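Local coordinates for Cg7008-pa (Drosophila melanogaster, PDB 2WAC), which cleaves both DNA and RNA as an endonuclease, acts with the RNA-induced silencing complex and binds peptides carrying symmetrically dimethylated arginine through its Tudor domain, at residues Gln67-Lys72 / Val83-Tyr88; Asp56-Gln61 / Ala71-Val76. All coordinates share one frame; numbering follows the deposited sequence.

Contact 1 of 2, residues Gln67-Lys72 / Val83-Tyr88; sequences QWYRAK and VLYIDY
Arg70 grips the carboxylate of Asp87 side-on in a two-pronged salt bridge, with NE 3.0 Å from OD2 and NH2 2.9 Å from OD1. Both oxygens use their syn lone pairs, and the two flat groups lie nearly coplanar, their planes 21° apart. A bend at chi3 (-62°) turns the guanidinium toward the acid, while Ile86 CD1 rests over one of its faces, 3.8 Å from Arg70 NE. The buried guanidinium also donates to the backbone oxygens of Phe106, Glu109 and Lys110, so replacing Arg70 by a leucine would probably leave the Asp87 carboxylate without its counter-charge and deprive these carbonyls of the guanidinium N-H groups.

Backbone bonds hold the hairpin of strands 68-77 and 80-85, part of the SH3-like Tudor barrel: Lys72 and Leu84 exchange a reciprocal N-H to O pair. Toward Arg70 the pairing weakens to a long Ile86 N to Arg70 O bond, and two waters supplement it. One donates to Arg70 O and accepts from Asp87 N; the other accepts from Arg70 N and donates to Asp87 OD2.

Aromatic contacts gather Tyr69, Tyr85 and Tyr88 into a cluster within the region that binds dimethylarginine, consistent with an aromatic cage. Tyr88 CE2 comes to the edge of the Tyr69 ring, 3.5 Å from CD2, with the ring planes 77° apart. Tyr85 CD1 instead meets Tyr69 CB at 3.6 Å, and its hydroxyl is hydrogen-bonded to Glu92.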
ATOM      1  N   GLN A  67     -10.391   3.509  17.972  1.00 24.54           N
ATOM      2  CA  GLN A  67      -9.719   2.282  18.391  1.00 24.47           C
ATOM      3  C   GLN A  67      -8.202   2.443  18.296  1.00 24.19           C
ATOM      4  O   GLN A  67      -7.705   3.287  17.544  1.00 24.15           O
ATOM      5  CB  GLN A  67     -10.208   1.071  17.583  1.00 24.58           C
ATOM      6  CG  GLN A  67     -11.730   0.830  17.624  1.00 25.34           C
ATOM      7  CD  GLN A  67     -12.303   0.746  19.035  1.00 26.71           C
ATOM      8  OE1 GLN A  67     -11.730   0.107  19.921  1.00 27.54           O
ATOM      9  NE2 GLN A  67     -13.448   1.388  19.243  1.00 27.17           N
ATOM     10  N   TRP A  68      -7.479   1.644  19.076  1.00 23.94           N
ATOM     11  CA  TRP A  68      -6.021   1.732  19.159  1.00 23.63           C
ATOM     12  C   TRP A  68      -5.336   0.785  18.166  1.00 23.62           C
ATOM     13  O   TRP A  68      -5.687  -0.395  18.077  1.00 23.38           O
ATOM     14  CB  TRP A  68      -5.556   1.449  20.592  1.00 23.66           C
ATOM     15  CG  TRP A  68      -6.005   2.481  21.607  1.00 23.49           C
ATOM     16  CD1 TRP A  68      -7.141   2.445  22.370  1.00 23.55           C
ATOM     17  CD2 TRP A  68      -5.320   3.690  21.967  1.00 23.36           C
ATOM     18  NE1 TRP A  68      -7.204   3.556  23.181  1.00 23.38           N
ATOM     19  CE2 TRP A  68      -6.100   4.335  22.955  1.00 23.45           C
ATOM     20  CE3 TRP A  68      -4.122   4.289  21.552  1.00 23.64           C
ATOM     21  CZ2 TRP A  68      -5.723   5.555  23.532  1.00 23.35           C
ATOM     22  CZ3 TRP A  68      -3.746   5.503  22.129  1.00 23.48           C
ATOM     23  CH2 TRP A  68      -4.547   6.120  23.109  1.00 23.33           C
ATOM     24  N   TYR A  69      -4.367   1.321  17.420  1.00 23.56           N
ATOM     25  CA  TYR A  69      -3.614   0.571  16.410  1.00 23.55           C
ATOM     26  C   TYR A  69      -2.102   0.741  16.618  1.00 23.40           C
ATOM     27  O   TYR A  69      -1.664   1.706  17.246  1.00 23.38           O
ATOM     28  CB  TYR A  69      -3.976   1.055  14.997  1.00 23.73           C
ATOM     29  CG  TYR A  69      -5.420   0.853  14.576  1.00 24.01           C
ATOM     30  CD1 TYR A  69      -6.439   1.659  15.084  1.00 24.36           C
ATOM     31  CD2 TYR A  69      -5.762  -0.122  13.640  1.00 24.73           C
ATOM     32  CE1 TYR A  69      -7.763   1.480  14.697  1.00 24.68           C
ATOM     33  CE2 TYR A  69      -7.084  -0.304  13.238  1.00 24.89           C
ATOM     34  CZ  TYR A  69      -8.078   0.501  13.773  1.00 24.94           C
ATOM     35  OH  TYR A  69      -9.386   0.326  13.381  1.00 25.38           O
ATOM     36  N   ARG A  70      -1.310  -0.192  16.091  1.00 23.23           N
ATOM     37  CA  ARG A  70       0.147  -0.035  16.068  1.00 23.09           C
ATOM     38  C   ARG A  70       0.511   1.015  15.021  1.00 23.05           C
ATOM     39  O   ARG A  70      -0.034   1.007  13.913  1.00 22.91           O
ATOM     40  CB  ARG A  70       0.851  -1.356  15.748  1.00 23.03           C
ATOM     41  CG  ARG A  70       0.592  -2.482  16.735  1.00 22.81           C
ATOM     42  CD  ARG A  70       1.699  -3.528  16.687  1.00 22.70           C
ATOM     43  NE  ARG A  70       1.819  -4.185  15.384  1.00 22.73           N
ATOM     44  CZ  ARG A  70       2.807  -5.007  15.041  1.00 22.74           C
ATOM     45  NH1 ARG A  70       3.783  -5.285  15.899  1.00 22.27           N
ATOM     46  NH2 ARG A  70       2.824  -5.554  13.831  1.00 22.70           N
ATOM     47  N   ALA A  71       1.421   1.919  15.371  1.00 23.02           N
ATOM     48  CA  ALA A  71       1.765   3.025  14.481  1.00 23.10           C
ATOM     49  C   ALA A  71       3.221   3.452  14.601  1.00 23.16           C
ATOM     50  O   ALA A  71       3.816   3.367  15.672  1.00 23.08           O
ATOM     51  CB  ALA A  71       0.836   4.215  14.727  1.00 22.96           C
ATOM     52  N   LYS A  72       3.785   3.905  13.485  1.00 23.42           N
ATOM     53  CA  LYS A  72       5.129   4.465  13.462  1.00 23.72           C
ATOM     54  C   LYS A  72       5.026   5.978  13.338  1.00 23.77           C
ATOM     55  O   LYS A  72       4.331   6.486  12.458  1.00 23.68           O
ATOM     56  CB  LYS A  72       5.922   3.881  12.289  1.00 23.83           C
ATOM     57  CG  LYS A  72       7.319   4.460  12.084  1.00 24.40           C
ATOM     58  CD  LYS A  72       7.954   3.845  10.848  1.00 25.28           C
ATOM     59  CE  LYS A  72       9.104   4.678  10.317  1.00 25.89           C
ATOM     60  NZ  LYS A  72       9.620   4.118   9.032  1.00 26.89           N
ATOM     61  N   VAL A  83       1.623   9.886  11.609  1.00 21.62           N
ATOM     62  CA  VAL A  83       1.850   8.464  11.873  1.00 21.55           C
ATOM     63  C   VAL A  83       1.446   7.573  10.697  1.00 21.56           C
ATOM     64  O   VAL A  83       0.576   7.931   9.902  1.00 21.53           O
ATOM     65  CB  VAL A  83       1.148   7.972  13.185  1.00 21.49           C
ATOM     66  CG1 VAL A  83       1.566   8.821  14.383  1.00 21.60           C
ATOM     67  CG2 VAL A  83      -0.382   7.945  13.037  1.00 21.42           C
ATOM     68  N   LEU A  84       2.108   6.423  10.596  1.00 21.52           N
ATOM     69  CA  LEU A  84       1.748   5.378   9.647  1.00 21.51           C
ATOM     70  C   LEU A  84       1.181   4.197  10.423  1.00 21.48           C
ATOM     71  O   LEU A  84       1.823   3.700  11.346  1.00 21.42           O
ATOM     72  CB  LEU A  84       2.973   4.932   8.833  1.00 21.42           C
ATOM     73  CG  LEU A  84       2.872   3.596   8.074  1.00 21.48           C
ATOM     74  CD1 LEU A  84       1.958   3.705   6.856  1.00 20.96           C
ATOM     75  CD2 LEU A  84       4.249   3.070   7.670  1.00 21.04           C
ATOM     76  N   TYR A  85      -0.019   3.754  10.052  1.00 21.52           N
ATOM     77  CA  TYR A  85      -0.613   2.564  10.657  1.00 21.52           C
ATOM     78  C   TYR A  85      -0.015   1.318  10.010  1.00 21.54           C
ATOM     79  O   TYR A  85      -0.438   0.893   8.934  1.00 21.45           O
ATOM     80  CB  TYR A  85      -2.144   2.614  10.569  1.00 21.60           C
ATOM     81  CG  TYR A  85      -2.717   3.755  11.380  1.00 21.58           C
ATOM     82  CD1 TYR A  85      -2.862   3.644  12.763  1.00 22.02           C
ATOM     83  CD2 TYR A  85      -3.081   4.959  10.774  1.00 21.73           C
ATOM     84  CE1 TYR A  85      -3.370   4.696  13.523  1.00 22.19           C
ATOM     85  CE2 TYR A  85      -3.590   6.018  11.525  1.00 22.21           C
ATOM     86  CZ  TYR A  85      -3.732   5.877  12.901  1.00 22.29           C
ATOM     87  OH  TYR A  85      -4.233   6.915  13.658  1.00 22.18           O
ATOM     88  N   ILE A  86       0.983   0.754  10.692  1.00 21.66           N
ATOM     89  CA  ILE A  86       1.914  -0.225  10.107  1.00 21.68           C
ATOM     90  C   ILE A  86       1.307  -1.561   9.682  1.00 21.86           C
ATOM     91  O   ILE A  86       1.904  -2.296   8.891  1.00 21.92           O
ATOM     92  CB  ILE A  86       3.145  -0.486  11.034  1.00 21.69           C
ATOM     93  CG1 ILE A  86       2.704  -0.946  12.431  1.00 21.30           C
ATOM     94  CG2 ILE A  86       4.041   0.756  11.107  1.00 21.13           C
ATOM     95  CD1 ILE A  86       3.750  -1.765  13.178  1.00 21.21           C
ATOM     96  N   ASP A  87       0.125  -1.873  10.200  1.00 22.01           N
ATOM     97  CA  ASP A  87      -0.525  -3.138   9.880  1.00 22.19           C
ATOM     98  C   ASP A  87      -1.552  -3.011   8.751  1.00 22.39           C
ATOM     99  O   ASP A  87      -2.140  -4.013   8.326  1.00 22.35           O
ATOM    100  CB  ASP A  87      -1.149  -3.745  11.142  1.00 22.09           C
ATOM    101  CG  ASP A  87      -0.109  -4.100  12.195  1.00 21.96           C
ATOM    102  OD1 ASP A  87       0.997  -4.555  11.823  1.00 21.82           O
ATOM    103  OD2 ASP A  87      -0.395  -3.930  13.397  1.00 21.61           O
ATOM    104  N   TYR A  88      -1.743  -1.783   8.261  1.00 22.58           N
ATOM    105  CA  TYR A  88      -2.758  -1.484   7.239  1.00 22.81           C
ATOM    106  C   TYR A  88      -2.244  -0.633   6.078  1.00 22.91           C
ATOM    107  O   TYR A  88      -2.566  -0.906   4.919  1.00 23.17           O
ATOM    108  CB  TYR A  88      -3.991  -0.831   7.878  1.00 22.84           C
ATOM    109  CG  TYR A  88      -4.646  -1.722   8.905  1.00 22.89           C
ATOM    110  CD1 TYR A  88      -5.608  -2.659   8.531  1.00 22.88           C
ATOM    111  CD2 TYR A  88      -4.277  -1.651  10.250  1.00 22.91           C
ATOM    112  CE1 TYR A  88      -6.199  -3.495   9.474  1.00 22.82           C
ATOM    113  CE2 TYR A  88      -4.858  -2.483  11.197  1.00 22.70           C
ATOM    114  CZ  TYR A  88      -5.819  -3.399  10.804  1.00 22.71           C
ATOM    115  OH  TYR A  88      -6.395  -4.218  11.745  1.00 22.47           O
TER
HETATM  116  O   HOH W   1      -1.509  -0.460  12.337  1.00 11.24           O
HETATM  117  O   HOH W   2      -2.301  -2.316  14.160  1.00 14.57           O

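Contact 2 of 2, residues Asp56-Gln61 / Ala71-Val76; sequences DLVAAQ and AKVERV
The flat peptide carbonyl of Ala71 meets two side chains of the facing strand. Leu57 CD1 lies over one face, 3.4 Å from Ala71 O; on the other side of the plane Val58 CG2 approaches obliquely from beyond the oxygen, 3.5 Å from Ala71 O. At its outer end the carbonyl receives the backbone N-H of Val58, nearly along the C=O axis and almost straight (178°). This is the antiparallel hairpin of strands 57-61 and 68-77, inside the five-stranded sheet of the Tudor domain, whose fold belongs to the SH3-like barrels.

The carbonyl of Asp56 is met in a similar end-on way by Val73 N, with 2.8 Å between Val73 N and Asp56 O. The return bond, from Ala71 N to Val58 O, is more bent, and its donor is tilted 29° from the plane of the accepting carbonyl. Val58 and Ala71 thus form a hydrogen-bonded pair, flanked by Leu57 and Lys72 as a non-hydrogen-bonded one.

Val58, Ala60, Ala71 and Val73 supply the buried apolar side of the contact. With Val58 CG1 anti to the carbonyl carbon (chi1 -63°), CG2 falls between the backbone N and the carbonyl carbon and comes within 3.9 Å of Val73 CG2; the two valines cross at about a right angle. Tyr50 touches Val58, and Pro52 touches Val73, so loop residues add to this patch. The carboxylate of Asp56 turns from strand 68-77, and its OD2 accepts a hydrogen bond from Lys53 N. Farther along, where Ala60 pairs by its backbone with Tyr69, two methyls meet diagonally: Ala60 CB lies 3.7 Å from Ala71 CB.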
ATOM      1  N   ASP A  56       9.524   6.692  16.603  1.00 23.44           N
ATOM      2  CA  ASP A  56       8.944   5.903  17.691  1.00 23.65           C
ATOM      3  C   ASP A  56       7.831   4.973  17.207  1.00 23.89           C
ATOM      4  O   ASP A  56       7.006   5.361  16.374  1.00 23.82           O
ATOM      5  CB  ASP A  56       8.398   6.825  18.790  1.00 23.67           C
ATOM      6  CG  ASP A  56       9.491   7.417  19.672  1.00 23.70           C
ATOM      7  OD1 ASP A  56      10.688   7.177  19.413  1.00 23.61           O
ATOM      8  OD2 ASP A  56       9.142   8.126  20.639  1.00 24.01           O
ATOM      9  N   LEU A  57       7.825   3.744  17.718  1.00 24.10           N
ATOM     10  CA  LEU A  57       6.705   2.829  17.506  1.00 24.30           C
ATOM     11  C   LEU A  57       5.722   2.998  18.661  1.00 24.39           C
ATOM     12  O   LEU A  57       6.089   2.832  19.827  1.00 24.49           O
ATOM     13  CB  LEU A  57       7.184   1.377  17.399  1.00 24.34           C
ATOM     14  CG  LEU A  57       6.158   0.295  17.035  1.00 24.66           C
ATOM     15  CD1 LEU A  57       5.568   0.502  15.641  1.00 25.07           C
ATOM     16  CD2 LEU A  57       6.783  -1.087  17.146  1.00 25.09           C
ATOM     17  N   VAL A  58       4.480   3.338  18.329  1.00 24.31           N
ATOM     18  CA  VAL A  58       3.485   3.721  19.332  1.00 24.27           C
ATOM     19  C   VAL A  58       2.151   2.994  19.174  1.00 24.26           C
ATOM     20  O   VAL A  58       1.934   2.252  18.211  1.00 24.10           O
ATOM     21  CB  VAL A  58       3.207   5.256  19.303  1.00 24.25           C
ATOM     22  CG1 VAL A  58       4.455   6.048  19.664  1.00 24.32           C
ATOM     23  CG2 VAL A  58       2.659   5.697  17.945  1.00 24.26           C
ATOM     24  N   ALA A  59       1.270   3.211  20.146  1.00 24.19           N
ATOM     25  CA  ALA A  59      -0.143   2.924  19.983  1.00 24.13           C
ATOM     26  C   ALA A  59      -0.830   4.245  19.663  1.00 23.98           C
ATOM     27  O   ALA A  59      -0.630   5.245  20.361  1.00 24.15           O
ATOM     28  CB  ALA A  59      -0.714   2.311  21.242  1.00 24.12           C
ATOM     29  N   ALA A  60      -1.617   4.251  18.593  1.00 23.79           N
ATOM     30  CA  ALA A  60      -2.317   5.451  18.152  1.00 23.46           C
ATOM     31  C   ALA A  60      -3.814   5.200  18.069  1.00 23.38           C
ATOM     32  O   ALA A  60      -4.253   4.199  17.492  1.00 23.07           O
ATOM     33  CB  ALA A  60      -1.783   5.911  16.803  1.00 23.39           C
ATOM     34  N   GLN A  61      -4.590   6.113  18.649  1.00 23.34           N
ATOM     35  CA  GLN A  61      -6.047   6.042  18.603  1.00 23.42           C
ATOM     36  C   GLN A  61      -6.556   6.707  17.323  1.00 23.41           C
ATOM     37  O   GLN A  61      -6.629   7.938  17.232  1.00 23.29           O
ATOM     38  CB  GLN A  61      -6.663   6.688  19.848  1.00 23.47           C
ATOM     39  CG  GLN A  61      -8.098   6.250  20.143  1.00 23.79           C
ATOM     40  CD  GLN A  61      -8.749   7.057  21.258  1.00 24.55           C
ATOM     41  OE1 GLN A  61      -8.320   8.168  21.572  1.00 24.82           O
ATOM     42  NE2 GLN A  61      -9.795   6.499  21.859  1.00 24.62           N
ATOM     43  N   ALA A  71       1.421   1.919  15.371  1.00 23.02           N
ATOM     44  CA  ALA A  71       1.765   3.025  14.481  1.00 23.10           C
ATOM     45  C   ALA A  71       3.221   3.452  14.601  1.00 23.16           C
ATOM     46  O   ALA A  71       3.816   3.367  15.672  1.00 23.08           O
ATOM     47  CB  ALA A  71       0.836   4.215  14.727  1.00 22.96           C
ATOM     48  N   LYS A  72       3.785   3.905  13.485  1.00 23.42           N
ATOM     49  CA  LYS A  72       5.129   4.465  13.462  1.00 23.72           C
ATOM     50  C   LYS A  72       5.026   5.978  13.338  1.00 23.77           C
ATOM     51  O   LYS A  72       4.331   6.486  12.458  1.00 23.68           O
ATOM     52  CB  LYS A  72       5.922   3.881  12.289  1.00 23.83           C
ATOM     53  CG  LYS A  72       7.319   4.460  12.084  1.00 24.40           C
ATOM     54  CD  LYS A  72       7.954   3.845  10.848  1.00 25.28           C
ATOM     55  CE  LYS A  72       9.104   4.678  10.317  1.00 25.89           C
ATOM     56  NZ  LYS A  72       9.620   4.118   9.032  1.00 26.89           N
ATOM     57  N   VAL A  73       5.703   6.693  14.232  1.00 23.96           N
ATOM     58  CA  VAL A  73       5.761   8.146  14.153  1.00 24.28           C
ATOM     59  C   VAL A  73       6.776   8.544  13.085  1.00 24.58           C
ATOM     60  O   VAL A  73       7.969   8.257  13.212  1.00 24.41           O
ATOM     61  CB  VAL A  73       6.124   8.790  15.513  1.00 24.25           C
ATOM     62  CG1 VAL A  73       6.238  10.295  15.372  1.00 24.37           C
ATOM     63  CG2 VAL A  73       5.084   8.437  16.569  1.00 24.17           C
ATOM     64  N   GLU A  74       6.294   9.192  12.029  1.00 24.99           N
ATOM     65  CA  GLU A  74       7.157   9.596  10.920  1.00 25.53           C
ATOM     66  C   GLU A  74       7.644  11.044  11.025  1.00 25.50           C
ATOM     67  O   GLU A  74       8.757  11.356  10.602  1.00 25.77           O
ATOM     68  CB  GLU A  74       6.466   9.341   9.582  1.00 25.77           C
ATOM     69  CG  GLU A  74       6.310   7.856   9.259  1.00 27.02           C
ATOM     70  CD  GLU A  74       5.948   7.604   7.816  1.00 28.83           C
ATOM     71  OE1 GLU A  74       5.626   8.580   7.105  1.00 30.22           O
ATOM     72  OE2 GLU A  74       5.985   6.430   7.391  1.00 29.05           O
ATOM     73  N   ARG A  75       6.809  11.914  11.588  1.00 25.37           N
ATOM     74  CA  ARG A  75       7.164  13.314  11.814  1.00 25.33           C
ATOM     75  C   ARG A  75       6.425  13.821  13.048  1.00 25.05           C
ATOM     76  O   ARG A  75       5.254  13.498  13.249  1.00 24.90           O
ATOM     77  CB  ARG A  75       6.796  14.164  10.588  1.00 25.51           C
ATOM     78  CG  ARG A  75       7.378  15.584  10.581  1.00 25.89           C
ATOM     79  CD  ARG A  75       6.904  16.394   9.370  1.00 27.22           C
ATOM     80  NE  ARG A  75       7.358  15.820   8.099  1.00 28.48           N
ATOM     81  CZ  ARG A  75       7.081  16.316   6.894  1.00 28.98           C
ATOM     82  NH1 ARG A  75       6.345  17.415   6.766  1.00 29.36           N
ATOM     83  NH2 ARG A  75       7.544  15.708   5.811  1.00 29.17           N
ATOM     84  N   VAL A  76       7.114  14.598  13.883  1.00 24.83           N
ATOM     85  CA  VAL A  76       6.463  15.295  14.996  1.00 24.56           C
ATOM     86  C   VAL A  76       6.613  16.802  14.800  1.00 24.30           C
ATOM     87  O   VAL A  76       7.702  17.287  14.485  1.00 24.27           O
ATOM     88  CB  VAL A  76       7.034  14.886  16.384  1.00 24.59           C
ATOM     89  CG1 VAL A  76       6.304  15.621  17.507  1.00 24.86           C
ATOM     90  CG2 VAL A  76       6.913  13.398  16.598  1.00 24.72           C
TER

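Contacts 1 and 2 lie on successive hairpins of one antiparallel sheet, with strand 68-77 in the middle: it pairs with strand 80-85 in contact 1 and with strand 57-61 in contact 2. Their centres are about 7 Å apart, and they share Ala71 and Lys72. The two are also joined directly, by a probable hydrogen bond of 2.9 Å between Tyr69 O and Ala60 N. Trp68 adds a packing contact, its CE3 lying 3.5 Å from Gln61 N. Contact 1 lies wholly in the region involved in dimethylarginine binding and holds the tyrosine cluster, whereas contact 2 brings only its 71-76 segment into that region. Ala60, from contact 2, also touches Tyr85 of the cluster.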